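Local coordinates for protein P43 (Trichuris muris, PDB 6QIX) that is the major secreted protein of the whipworm, tethering to matrix and inhibiting interleukin-13 function, at residues D223-H228 / D319-M324; L114-C119 / M296-W301; Y213-V218 / F246-M251; P189-P194 / P261-K266; K165-C168 / E172-E175. All coordinates share one frame; numbering follows the deposited sequence.

Interaction 1: D223-H228 / D319-M324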
# COMPACT_ATOMS: atom_id res chain seq x y z
N ASP A 223 -0.50 -8.05 23.98
CA ASP A 223 -1.70 -8.32 23.19
C ASP A 223 -1.48 -8.15 21.69
O ASP A 223 -2.43 -8.35 20.92
CB ASP A 223 -2.82 -7.37 23.63
CG ASP A 223 -2.32 -5.93 23.81
OD1 ASP A 223 -3.00 -4.97 23.37
OD2 ASP A 223 -1.23 -5.76 24.41
N GLY A 224 -0.27 -7.81 21.25
CA GLY A 224 -0.08 -7.32 19.91
C GLY A 224 0.09 -8.42 18.87
O GLY A 224 0.16 -9.62 19.16
N TYR A 225 0.14 -8.00 17.62
CA TYR A 225 0.30 -8.92 16.51
C TYR A 225 1.73 -8.89 15.98
O TYR A 225 2.36 -7.83 15.93
CB TYR A 225 -0.66 -8.54 15.38
CG TYR A 225 -0.27 -9.16 14.07
CD1 TYR A 225 -0.55 -10.49 13.81
CD2 TYR A 225 0.38 -8.43 13.09
CE1 TYR A 225 -0.19 -11.06 12.63
CE2 TYR A 225 0.73 -9.00 11.90
CZ TYR A 225 0.47 -10.31 11.68
OH TYR A 225 0.84 -10.88 10.46
N GLU A 226 2.20 -10.06 15.54
CA GLU A 226 3.52 -10.27 14.97
C GLU A 226 3.41 -11.37 13.93
O GLU A 226 2.94 -12.46 14.26
CB GLU A 226 4.51 -10.64 16.08
CG GLU A 226 5.92 -10.69 15.64
CD GLU A 226 6.88 -10.95 16.78
OE1 GLU A 226 7.09 -10.07 17.64
OE2 GLU A 226 7.45 -12.05 16.82
N PRO A 227 3.82 -11.14 12.67
CA PRO A 227 3.76 -12.23 11.69
C PRO A 227 4.83 -13.27 11.98
O PRO A 227 5.96 -12.95 12.37
CB PRO A 227 4.01 -11.53 10.35
CG PRO A 227 4.82 -10.30 10.72
CD PRO A 227 4.39 -9.90 12.12
N HIS A 228 4.47 -14.53 11.81
CA HIS A 228 5.38 -15.65 12.01
C HIS A 228 5.57 -16.37 10.69
O HIS A 228 4.66 -16.44 9.86
CB HIS A 228 4.87 -16.56 13.11
CG HIS A 228 4.86 -15.91 14.46
ND1 HIS A 228 5.93 -15.16 14.93
CD2 HIS A 228 3.92 -15.87 15.44
CE1 HIS A 228 5.64 -14.69 16.14
NE2 HIS A 228 4.43 -15.11 16.47
N ASP A 319 -6.07 -1.65 10.65
CA ASP A 319 -5.51 -0.94 9.50
C ASP A 319 -4.05 -0.57 9.74
O ASP A 319 -3.19 -0.69 8.84
CB ASP A 319 -6.34 0.32 9.23
CG ASP A 319 -7.73 0.01 8.65
OD1 ASP A 319 -7.90 -1.15 8.18
OD2 ASP A 319 -8.63 0.92 8.64
N GLY A 320 -3.74 -0.15 10.96
CA GLY A 320 -2.37 0.24 11.24
C GLY A 320 -1.41 -0.92 11.09
O GLY A 320 -0.35 -0.76 10.51
N TYR A 321 -1.76 -2.10 11.64
CA TYR A 321 -0.93 -3.27 11.44
C TYR A 321 -0.89 -3.66 9.97
O TYR A 321 0.18 -4.02 9.43
CB TYR A 321 -1.45 -4.45 12.26
CG TYR A 321 -1.04 -4.47 13.71
CD1 TYR A 321 0.30 -4.59 14.08
CD2 TYR A 321 -1.99 -4.38 14.72
CE1 TYR A 321 0.67 -4.61 15.41
CE2 TYR A 321 -1.62 -4.39 16.06
CZ TYR A 321 -0.30 -4.52 16.40
OH TYR A 321 0.06 -4.55 17.74
N ALA A 322 -2.04 -3.60 9.29
CA ALA A 322 -2.08 -4.09 7.92
C ALA A 322 -1.20 -3.23 7.02
O ALA A 322 -0.60 -3.73 6.08
CB ALA A 322 -3.52 -4.12 7.42
N LYS A 323 -1.17 -1.91 7.24
CA LYS A 323 -0.33 -1.05 6.41
C LYS A 323 1.14 -1.43 6.53
O LYS A 323 1.88 -1.36 5.54
CB LYS A 323 -0.56 0.43 6.76
CG LYS A 323 -1.92 0.94 6.28
CD LYS A 323 -2.20 2.35 6.78
CE LYS A 323 -3.57 2.74 6.60
NZ LYS A 323 -3.75 4.17 7.11
N MET A 324 1.57 -1.84 7.73
CA MET A 324 2.94 -2.32 7.90
C MET A 324 3.14 -3.66 7.18
O MET A 324 4.13 -3.86 6.47
CB MET A 324 3.27 -2.44 9.40
CG MET A 324 3.18 -1.14 10.21
SD MET A 324 3.48 -1.35 12.00
CE MET A 324 5.25 -1.61 12.05

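Interaction 2: L114-C119 / M296-W301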
# COMPACT_ATOMS: atom_id res chain seq x y z
N LEU A 114 -12.60 -8.92 0.69
CA LEU A 114 -11.52 -9.22 -0.28
C LEU A 114 -10.83 -10.53 0.08
O LEU A 114 -10.60 -10.81 1.27
CB LEU A 114 -10.49 -8.08 -0.30
CG LEU A 114 -11.10 -6.70 -0.54
CD1 LEU A 114 -10.09 -5.57 -0.36
CD2 LEU A 114 -11.74 -6.68 -1.90
N PRO A 115 -10.43 -11.32 -0.93
CA PRO A 115 -9.68 -12.56 -0.64
C PRO A 115 -8.48 -12.28 0.26
O PRO A 115 -7.69 -11.38 -0.01
CB PRO A 115 -9.25 -13.05 -2.04
CG PRO A 115 -10.25 -12.44 -3.00
CD PRO A 115 -10.74 -11.13 -2.35
N HIS A 116 -8.40 -13.02 1.37
CA HIS A 116 -7.24 -12.97 2.26
C HIS A 116 -7.17 -11.72 3.10
O HIS A 116 -6.64 -11.76 4.22
CB HIS A 116 -5.94 -13.09 1.46
CG HIS A 116 -5.92 -14.27 0.55
ND1 HIS A 116 -5.95 -15.56 1.02
CD2 HIS A 116 -5.93 -14.36 -0.80
CE1 HIS A 116 -5.98 -16.40 0.01
NE2 HIS A 116 -5.98 -15.70 -1.11
N LEU A 117 -7.62 -10.59 2.57
CA LEU A 117 -7.49 -9.31 3.28
C LEU A 117 -8.77 -8.94 4.04
O LEU A 117 -8.74 -8.04 4.91
CB LEU A 117 -7.14 -8.20 2.27
CG LEU A 117 -5.67 -7.89 2.01
CD1 LEU A 117 -4.80 -9.07 1.78
CD2 LEU A 117 -5.57 -6.90 0.79
N GLY A 118 -9.89 -9.57 3.73
CA GLY A 118 -11.12 -9.25 4.45
C GLY A 118 -11.56 -7.84 4.11
O GLY A 118 -11.56 -7.44 2.95
N CYS A 119 -11.91 -7.04 5.12
CA CYS A 119 -12.34 -5.68 4.83
C CYS A 119 -11.09 -4.80 4.74
O CYS A 119 -10.75 -4.01 5.63
CB CYS A 119 -13.35 -5.21 5.88
SG CYS A 119 -14.88 -6.26 5.81
N MET A 296 2.70 -18.54 0.46
CA MET A 296 3.13 -18.08 1.78
C MET A 296 2.52 -16.73 2.12
O MET A 296 2.15 -16.47 3.27
CB MET A 296 4.66 -17.99 1.84
CG MET A 296 5.37 -19.30 1.65
SD MET A 296 6.97 -18.95 0.88
CE MET A 296 8.02 -18.72 2.24
N LYS A 297 2.47 -15.83 1.13
CA LYS A 297 1.82 -14.54 1.33
C LYS A 297 0.36 -14.70 1.72
O LYS A 297 -0.13 -13.98 2.59
CB LYS A 297 1.91 -13.72 0.06
CG LYS A 297 1.35 -12.35 0.20
CD LYS A 297 2.32 -11.54 1.07
CE LYS A 297 2.58 -10.17 0.45
NZ LYS A 297 2.25 -9.09 1.44
N GLU A 298 -0.36 -15.59 1.02
CA GLU A 298 -1.76 -15.81 1.34
C GLU A 298 -1.91 -16.31 2.76
O GLU A 298 -2.82 -15.90 3.48
CB GLU A 298 -2.37 -16.79 0.33
CG GLU A 298 -2.61 -16.13 -1.01
CD GLU A 298 -2.90 -17.12 -2.10
OE1 GLU A 298 -2.86 -18.33 -1.80
OE2 GLU A 298 -3.16 -16.70 -3.24
N LYS A 299 -0.99 -17.18 3.19
CA LYS A 299 -1.06 -17.72 4.54
C LYS A 299 -0.85 -16.62 5.57
O LYS A 299 -1.60 -16.51 6.54
CB LYS A 299 -0.04 -18.85 4.69
CG LYS A 299 0.10 -19.36 6.12
CD LYS A 299 -1.13 -20.08 6.57
CE LYS A 299 -0.83 -21.17 7.60
NZ LYS A 299 -2.05 -22.00 7.81
N ILE A 300 0.16 -15.77 5.36
CA ILE A 300 0.42 -14.70 6.32
C ILE A 300 -0.80 -13.79 6.47
O ILE A 300 -1.18 -13.40 7.58
CB ILE A 300 1.67 -13.90 5.93
CG1 ILE A 300 2.93 -14.74 6.10
CG2 ILE A 300 1.77 -12.64 6.82
CD1 ILE A 300 4.10 -14.26 5.24
N TRP A 301 -1.45 -13.43 5.35
CA TRP A 301 -2.64 -12.57 5.41
C TRP A 301 -3.83 -13.30 5.99
O TRP A 301 -4.58 -12.73 6.80
CB TRP A 301 -2.94 -12.02 4.03
CG TRP A 301 -2.07 -10.82 3.75
CD1 TRP A 301 -0.92 -10.76 3.01
CD2 TRP A 301 -2.26 -9.51 4.29
NE1 TRP A 301 -0.41 -9.48 3.03
CE2 TRP A 301 -1.20 -8.70 3.84
CE3 TRP A 301 -3.21 -8.95 5.14
CZ2 TRP A 301 -1.10 -7.34 4.17
CZ3 TRP A 301 -3.12 -7.60 5.46
CH2 TRP A 301 -2.09 -6.80 4.95

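Interaction 3: Y213-V218 / F246-M251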
# COMPACT_ATOMS: atom_id res chain seq x y z
N TYR A 213 11.43 -3.50 15.20
CA TYR A 213 11.35 -3.14 16.60
C TYR A 213 12.54 -2.28 17.01
O TYR A 213 12.39 -1.30 17.76
CB TYR A 213 11.33 -4.41 17.47
CG TYR A 213 10.04 -5.22 17.40
CD1 TYR A 213 8.83 -4.61 17.23
CD2 TYR A 213 10.06 -6.59 17.51
CE1 TYR A 213 7.64 -5.36 17.17
CE2 TYR A 213 8.92 -7.32 17.45
CZ TYR A 213 7.71 -6.70 17.28
OH TYR A 213 6.56 -7.46 17.22
N ASP A 214 13.73 -2.65 16.56
CA ASP A 214 14.93 -1.93 16.97
C ASP A 214 15.01 -0.56 16.30
O ASP A 214 15.30 0.45 16.95
CB ASP A 214 16.17 -2.77 16.67
CG ASP A 214 17.45 -2.09 17.10
OD1 ASP A 214 17.66 -1.88 18.32
OD2 ASP A 214 18.28 -1.78 16.21
N HIS A 215 14.77 -0.50 14.99
CA HIS A 215 14.93 0.75 14.27
C HIS A 215 13.89 1.78 14.66
O HIS A 215 14.18 3.00 14.70
CB HIS A 215 14.82 0.49 12.77
CG HIS A 215 15.18 1.66 11.94
ND1 HIS A 215 16.45 2.18 11.92
CD2 HIS A 215 14.45 2.43 11.10
CE1 HIS A 215 16.50 3.20 11.09
NE2 HIS A 215 15.31 3.35 10.55
N CYS A 216 12.69 1.30 14.99
CA CYS A 216 11.58 2.18 15.27
C CYS A 216 11.39 2.38 16.76
O CYS A 216 10.52 3.15 17.15
CB CYS A 216 10.30 1.63 14.64
SG CYS A 216 10.36 1.55 12.83
N HIS A 217 12.20 1.71 17.58
CA HIS A 217 12.17 1.87 19.02
C HIS A 217 10.77 1.59 19.59
O HIS A 217 10.24 2.35 20.43
CB HIS A 217 12.66 3.26 19.40
CG HIS A 217 14.04 3.54 18.91
ND1 HIS A 217 15.16 3.01 19.52
CD2 HIS A 217 14.49 4.26 17.86
CE1 HIS A 217 16.24 3.40 18.87
NE2 HIS A 217 15.86 4.18 17.88
N VAL A 218 10.23 0.43 19.21
CA VAL A 218 8.93 -0.03 19.67
C VAL A 218 9.07 -1.42 20.28
O VAL A 218 10.09 -2.08 20.14
CB VAL A 218 7.88 -0.06 18.56
CG1 VAL A 218 7.70 1.33 18.01
CG2 VAL A 218 8.29 -1.01 17.45
N PHE A 246 14.94 -4.31 1.42
CA PHE A 246 14.32 -2.99 1.53
C PHE A 246 14.72 -2.34 2.83
O PHE A 246 15.06 -3.01 3.81
CB PHE A 246 12.77 -3.05 1.47
CG PHE A 246 12.16 -3.83 2.59
CD1 PHE A 246 11.58 -3.18 3.64
CD2 PHE A 246 12.18 -5.21 2.61
CE1 PHE A 246 11.02 -3.87 4.69
CE2 PHE A 246 11.63 -5.90 3.66
CZ PHE A 246 11.06 -5.20 4.73
N ARG A 247 14.67 -1.02 2.81
CA ARG A 247 14.86 -0.16 3.97
C ARG A 247 13.52 0.32 4.49
O ARG A 247 12.56 0.46 3.73
CB ARG A 247 15.73 1.04 3.62
CG ARG A 247 17.02 0.69 2.89
CD ARG A 247 17.69 1.99 2.38
NE ARG A 247 18.93 1.76 1.63
CZ ARG A 247 20.14 1.55 2.17
NH1 ARG A 247 20.29 1.54 3.45
NH2 ARG A 247 21.21 1.33 1.38
N VAL A 248 13.49 0.63 5.78
CA VAL A 248 12.30 1.21 6.41
C VAL A 248 12.63 2.55 7.05
O VAL A 248 13.75 2.81 7.53
CB VAL A 248 11.67 0.26 7.45
CG1 VAL A 248 11.20 -1.12 6.83
CG2 VAL A 248 12.65 -0.01 8.56
N LYS A 249 11.60 3.38 7.10
CA LYS A 249 11.62 4.68 7.79
C LYS A 249 10.38 4.79 8.65
O LYS A 249 9.29 4.46 8.18
CB LYS A 249 11.65 5.81 6.77
CG LYS A 249 11.71 7.19 7.36
CD LYS A 249 11.89 8.25 6.29
CE LYS A 249 13.31 8.24 5.74
NZ LYS A 249 13.72 9.55 5.17
N CYS A 250 10.55 5.22 9.89
CA CYS A 250 9.51 5.16 10.92
C CYS A 250 9.09 6.57 11.27
O CYS A 250 9.95 7.45 11.39
CB CYS A 250 10.02 4.56 12.27
SG CYS A 250 11.21 3.30 12.20
N MET A 251 7.78 6.75 11.52
CA MET A 251 7.26 7.92 12.23
C MET A 251 6.39 7.40 13.36
O MET A 251 5.50 6.58 13.13
CB MET A 251 6.47 8.81 11.30
CG MET A 251 7.35 9.72 10.49
SD MET A 251 6.30 10.71 9.46
CE MET A 251 5.32 11.56 10.68

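Interaction 4: P189-P194 / P261-K266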
# COMPACT_ATOMS: atom_id res chain seq x y z
N PRO A 189 -2.00 12.30 19.09
CA PRO A 189 -0.76 12.97 19.47
C PRO A 189 0.14 13.21 18.26
O PRO A 189 0.10 12.51 17.27
CB PRO A 189 -0.12 12.00 20.46
CG PRO A 189 -1.13 11.07 20.86
CD PRO A 189 -2.13 10.99 19.74
N ALA A 190 1.02 14.21 18.40
CA ALA A 190 1.89 14.57 17.29
C ALA A 190 3.01 13.55 17.07
O ALA A 190 3.63 13.06 18.03
CB ALA A 190 2.51 15.94 17.54
N TYR A 191 3.28 13.27 15.80
CA TYR A 191 4.42 12.42 15.45
C TYR A 191 5.71 13.13 15.82
O TYR A 191 5.82 14.37 15.73
CB TYR A 191 4.45 12.12 13.96
CG TYR A 191 3.38 11.16 13.46
CD1 TYR A 191 3.46 9.79 13.74
CD2 TYR A 191 2.31 11.61 12.71
CE1 TYR A 191 2.48 8.92 13.30
CE2 TYR A 191 1.37 10.73 12.23
CZ TYR A 191 1.46 9.39 12.54
OH TYR A 191 0.50 8.49 12.06
N GLY A 192 6.72 12.33 16.23
CA GLY A 192 8.07 12.82 16.36
C GLY A 192 8.74 12.88 15.01
O GLY A 192 8.12 12.59 13.94
N PRO A 193 10.01 13.28 15.02
CA PRO A 193 10.76 13.34 13.77
C PRO A 193 10.87 11.97 13.13
O PRO A 193 11.04 10.97 13.84
CB PRO A 193 12.13 13.88 14.19
CG PRO A 193 12.18 13.85 15.68
CD PRO A 193 10.78 13.75 16.18
N PRO A 194 10.77 11.87 11.81
CA PRO A 194 11.00 10.56 11.16
C PRO A 194 12.42 10.05 11.39
O PRO A 194 13.37 10.83 11.50
CB PRO A 194 10.79 10.85 9.67
CG PRO A 194 10.18 12.17 9.59
CD PRO A 194 10.50 12.94 10.83
N PRO A 261 -0.08 4.10 16.53
CA PRO A 261 1.12 4.89 16.87
C PRO A 261 2.27 4.89 15.87
O PRO A 261 3.15 5.77 15.98
CB PRO A 261 1.59 4.25 18.18
CG PRO A 261 1.15 2.83 18.03
CD PRO A 261 -0.19 2.89 17.37
N LEU A 262 2.36 3.93 14.95
CA LEU A 262 3.55 3.80 14.10
C LEU A 262 3.16 3.74 12.63
O LEU A 262 2.32 2.93 12.23
CB LEU A 262 4.31 2.55 14.45
CG LEU A 262 5.65 2.37 13.74
CD1 LEU A 262 6.63 3.45 14.18
CD2 LEU A 262 6.14 0.98 14.07
N LYS A 263 3.80 4.58 11.83
CA LYS A 263 3.64 4.63 10.39
C LYS A 263 4.99 4.26 9.79
O LYS A 263 6.03 4.72 10.29
CB LYS A 263 3.24 6.04 9.99
CG LYS A 263 2.42 6.16 8.77
CD LYS A 263 2.74 7.50 8.08
CE LYS A 263 2.21 8.69 8.90
NZ LYS A 263 1.31 9.60 8.09
N LEU A 264 4.99 3.39 8.77
CA LEU A 264 6.24 2.92 8.17
C LEU A 264 6.27 3.23 6.68
O LEU A 264 5.26 3.02 5.96
CB LEU A 264 6.42 1.43 8.30
CG LEU A 264 6.82 0.66 9.54
CD1 LEU A 264 7.26 -0.77 9.10
CD2 LEU A 264 7.87 1.40 10.30
N GLY A 265 7.43 3.69 6.20
CA GLY A 265 7.67 3.82 4.77
C GLY A 265 8.74 2.83 4.37
O GLY A 265 9.52 2.38 5.20
N LYS A 266 8.74 2.46 3.09
CA LYS A 266 9.69 1.49 2.56
C LYS A 266 10.42 2.04 1.36
O LYS A 266 9.92 2.90 0.63
CB LYS A 266 8.93 0.21 2.24
CG LYS A 266 9.43 -0.66 1.28
CD LYS A 266 8.42 -1.75 0.87
CE LYS A 266 9.28 -2.93 0.34
NZ LYS A 266 8.47 -4.10 0.09

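Interaction 5: K165-C168 / E172-E175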
# COMPACT_ATOMS: atom_id res chain seq x y z
N LYS A 165 -18.91 -2.94 5.70
CA LYS A 165 -19.63 -1.67 5.80
C LYS A 165 -18.61 -0.57 6.03
O LYS A 165 -17.85 -0.64 7.00
CB LYS A 165 -20.65 -1.68 6.95
CG LYS A 165 -21.66 -2.86 6.85
CD LYS A 165 -22.55 -2.69 5.61
CE LYS A 165 -23.53 -3.84 5.56
NZ LYS A 165 -24.67 -3.58 4.63
N CYS A 166 -18.57 0.41 5.12
CA CYS A 166 -17.45 1.36 5.09
C CYS A 166 -17.91 2.80 4.96
O CYS A 166 -18.88 3.08 4.25
CB CYS A 166 -16.51 1.10 3.94
SG CYS A 166 -15.79 -0.59 3.88
N CYS A 167 -17.19 3.71 5.64
CA CYS A 167 -17.39 5.15 5.58
C CYS A 167 -15.98 5.75 5.48
O CYS A 167 -15.02 5.09 5.86
CB CYS A 167 -18.09 5.68 6.85
SG CYS A 167 -19.61 4.92 7.29
N CYS A 168 -15.87 7.00 5.03
CA CYS A 168 -14.55 7.60 4.83
C CYS A 168 -14.31 8.86 5.67
O CYS A 168 -15.24 9.56 6.07
CB CYS A 168 -14.32 7.98 3.35
SG CYS A 168 -14.05 6.59 2.26
N GLU A 172 -17.29 7.30 10.29
CA GLU A 172 -17.04 5.90 10.55
C GLU A 172 -18.37 5.17 10.71
O GLU A 172 -19.38 5.79 11.06
CB GLU A 172 -16.21 5.74 11.85
CG GLU A 172 -14.87 6.51 11.77
CD GLU A 172 -13.97 6.40 12.99
OE1 GLU A 172 -14.34 5.67 13.95
OE2 GLU A 172 -12.87 7.06 12.95
N PRO A 173 -18.39 3.86 10.47
CA PRO A 173 -19.65 3.13 10.66
C PRO A 173 -20.11 3.23 12.10
O PRO A 173 -19.29 3.22 13.03
CB PRO A 173 -19.30 1.70 10.27
CG PRO A 173 -18.03 1.86 9.40
CD PRO A 173 -17.30 2.97 10.06
N ASN A 174 -21.44 3.37 12.28
CA ASN A 174 -21.98 3.16 13.61
C ASN A 174 -21.84 1.69 13.98
O ASN A 174 -21.41 0.85 13.18
CB ASN A 174 -23.44 3.62 13.72
CG ASN A 174 -24.40 2.90 12.79
OD1 ASN A 174 -24.06 1.95 12.06
ND2 ASN A 174 -25.65 3.36 12.83
N GLU A 175 -22.20 1.37 15.22
CA GLU A 175 -21.91 0.04 15.72
C GLU A 175 -22.62 -1.03 14.90
O GLU A 175 -22.08 -2.13 14.72
CB GLU A 175 -22.30 -0.06 17.19
CG GLU A 175 -21.64 -1.17 17.91
CD GLU A 175 -22.00 -1.23 19.37
OE1 GLU A 175 -22.24 -0.15 20.00
OE2 GLU A 175 -22.06 -2.37 19.87

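Interaction 1: D223-H228 / D319-M324
Y225 and Y321 meet as a T-shaped aromatic pair, with the edge of the Y225 ring turned to the face of the Y321 ring. The ring planes stand at 80° and the centroids lie 5.7 Å apart. At the closest point of the two rings, Y225 CD2 is 4.0 Å from Y321 CD1. Y225 also supplies a CH-pi contact through CB, which sits 4.1 Å from the centroid of the Y321 ring and almost straight above its centre. The backbone sets CB over the Y321 ring, and chi1 of 163° swings the Y225 ring aside, bringing its CD2 edge to Y321 CD1; the two side chains point in opposite directions. The phenol of Y321 therefore passes beyond the Y225 ring and reaches the backbone of the loop. There Y321 OH lies 3.5 Å from Y225 N, taking a weak but fairly straight hydrogen bond from it, and 3.5 Å from G224 CA. Y321 CE1 comes 3.7 Å from Y225 O, a carbonyl whose hydrogen-bond partner is K220 NZ. F304 of helix 292-310 meets Y225 edge-to-face and F260 does the same to Y321, while T307 and L325 add contacts to Y225. The result is a partly buried cluster of edge-to-face aromatic rings joining the loop 223-228 to helices 315-325 and 292-310.

Interaction 2: L114-C119 / M296-W301
The imidazole of H116 is covered on one face by E298, and the indole of W301 is covered on one face by L117, while K297 CG of the same helix lies at the indole edge, in its plane; both face contacts are CH-pi, between a loop and helix 292-310. Residues 114-118 form a tight turn with a classic beta bulge, in which L117 and G118 both face L114, and this turn presents H116 and L117 side by side to the helix. E298 CG lies 3.6 Å from the centroid of the H116 ring, offset toward the rim on the NE2 side. The carboxylate beyond it is nearly parallel to the imidazole, the planes 13° apart, with E298 CD 3.5 Å from H116 NE2. This is layering of flat groups, and the polar ring atom H116 ND1 is hydrogen-bonded to D302 of the helix. R294 makes a long, weak ion pair with E298. A chi1 of -82° turns one face of the W301 indole to L117, whose CD1 lies over the five-membered ring, 4.0 Å from its centroid. A322 and L325 of helix 315-325 pack on the same tryptophan. Between these two CH-pi contacts, H116 CB and W301 CB are 4.1 Å apart. H116 O and W301 O, both acceptors, lie 3.4 Å apart; T305 OG1 is the hydrogen-bond partner of both, its single hydrogen shared or alternating between them.

Interaction 3: Y213-V218 / F246-M251
H215, in the last turn of helix 205-216, reaches toward V248 and C250 of strand 246-252. Its CG lies anti to the backbone N (chi1 -171°), which swings the imidazole off the helix and across to the strand. There H215 CD2 is 3.5 Å from C250 SG, an oblique sulfur-aromatic approach, and 4.0 Å from V248 CG2. The ring nitrogen H215 NE2 is hydrogen-bonded to the carbonyl of E196 in the loop before helix 205-216, which holds the imidazole in place beside the sulfur. C216 follows with the covalent link: C216 SG and C250 SG are bonded at 2.0 Å, with a left-handed disulfide torsion of -78°. C250 is twisted from a staggered rotamer (chi1 -34°) to meet its partner. H217 then leaves the helix with positive phi, and its carbonyl is hydrogen-bonded to K252 NZ. The disulfide thus pins the C-terminal end of helix 205-216 to C250, in the C-terminal half of strand 246-252. L262 and L264 of the antiparallel partner strand 262-268 pack against C216, and S195 and S198 of the loop before helix 205-216 bind the backbone of 246-252 along its other edge.

Interaction 4: P189-P194 / P261-K266
Y191 carries its CG beside the backbone N (chi1 -72°), which tips the phenol toward strand 262-268, while K263 carries its own anti to the backbone N (chi1 -151°). The K263 chain then bends at each of its later torsions, and these bends carry its last methylene to the hydroxyl end of the tyrosine. K263 CE is 3.6 Å from Y191 OH, 3.8 Å from Y191 CZ and 4.0 Å from Y191 CE2. The two side chains cross at about a right angle, with the methylene placed obliquely to the ring. On the other flank of the ring Y191 CE1 comes 4.2 Å from P261 O, a looser contact with the backbone just before strand 262-268. The pair lies at the surface. Beneath it, M251 and R253 touch Y191, and strand 246-252 lies between: G192 is backbone-bonded to K252, and K263 to M251. The loop 189-194 therefore runs along one edge of the two-stranded antiparallel sheet while K263 reaches over from the far strand. This irregular strand beside two regular ones, with W197 set on K249 and several disulfides nearby, probably marks a thrombospondin type 1-like module. The methylene CE, not the ammonium, meets the phenol, and the Y191-K263 contact adds van der Waals packing to a loop already bonded to the sheet through G192.

Interaction 5: K165-C168 / E172-E175
E172 and P173 lie against C167 where a tight turn carries the chain out of strand 163-168, the middle strand of a three-stranded antiparallel sheet, into the two-stranded sheet 172-173/180-181. This is a cystine-rich beta region: C166, C167 and C168 are consecutive and are paired with C157, C180 and C77. E172 contributes its backbone, with C167 CB 3.9 Å from E172 CA and C167 SG 3.6 Å from E172 C. Its CB points away from strand 163-168, and OE2 is hydrogen-bonded to H186 NE2, while the backbone is bonded to I181. P173 makes the main side-chain contact. Its ring is turned to strand 163-168, with P173 CG 4.0 Å from C167 SG and P173 N 3.6 Å from that sulfur. I158, on strand 155-160, touches the same proline. At N174, OD1 receives the backbone N-H groups of T178 and E179, which secures the following turn. The sulfur of C167 is placed beside its own backbone N (chi1 -54°), which brings it against the E172-P173 peptide on its way to C180. The disulfide ties the central strand to the second strand of the small sheet, and P173 CG touches both that sulfur and the carbonyl of K165. This same P173 CG rests 3.5 Å from K165 O.

From the N terminus, interaction 2 opens first, at the loop after strand 109-112, and closes last but one, on helix 292-310. Inside this long loop lie interaction 5, the short turn 165-175, and then interaction 4, opened at 189-194 and closed on strand 262-268. Interaction 3 is nested in turn within interaction 4, and the two share the sheet of strands 246-252 and 262-268. Interaction 1 opens after helix 205-216 and closes on helix 315-325, so it crosses interactions 2, 3 and 4. It touches all three: E226 reaches Y213, M324 packs on L262 and L264, and A322 meets W301. Interaction 1 thus joins sheet and paired helices.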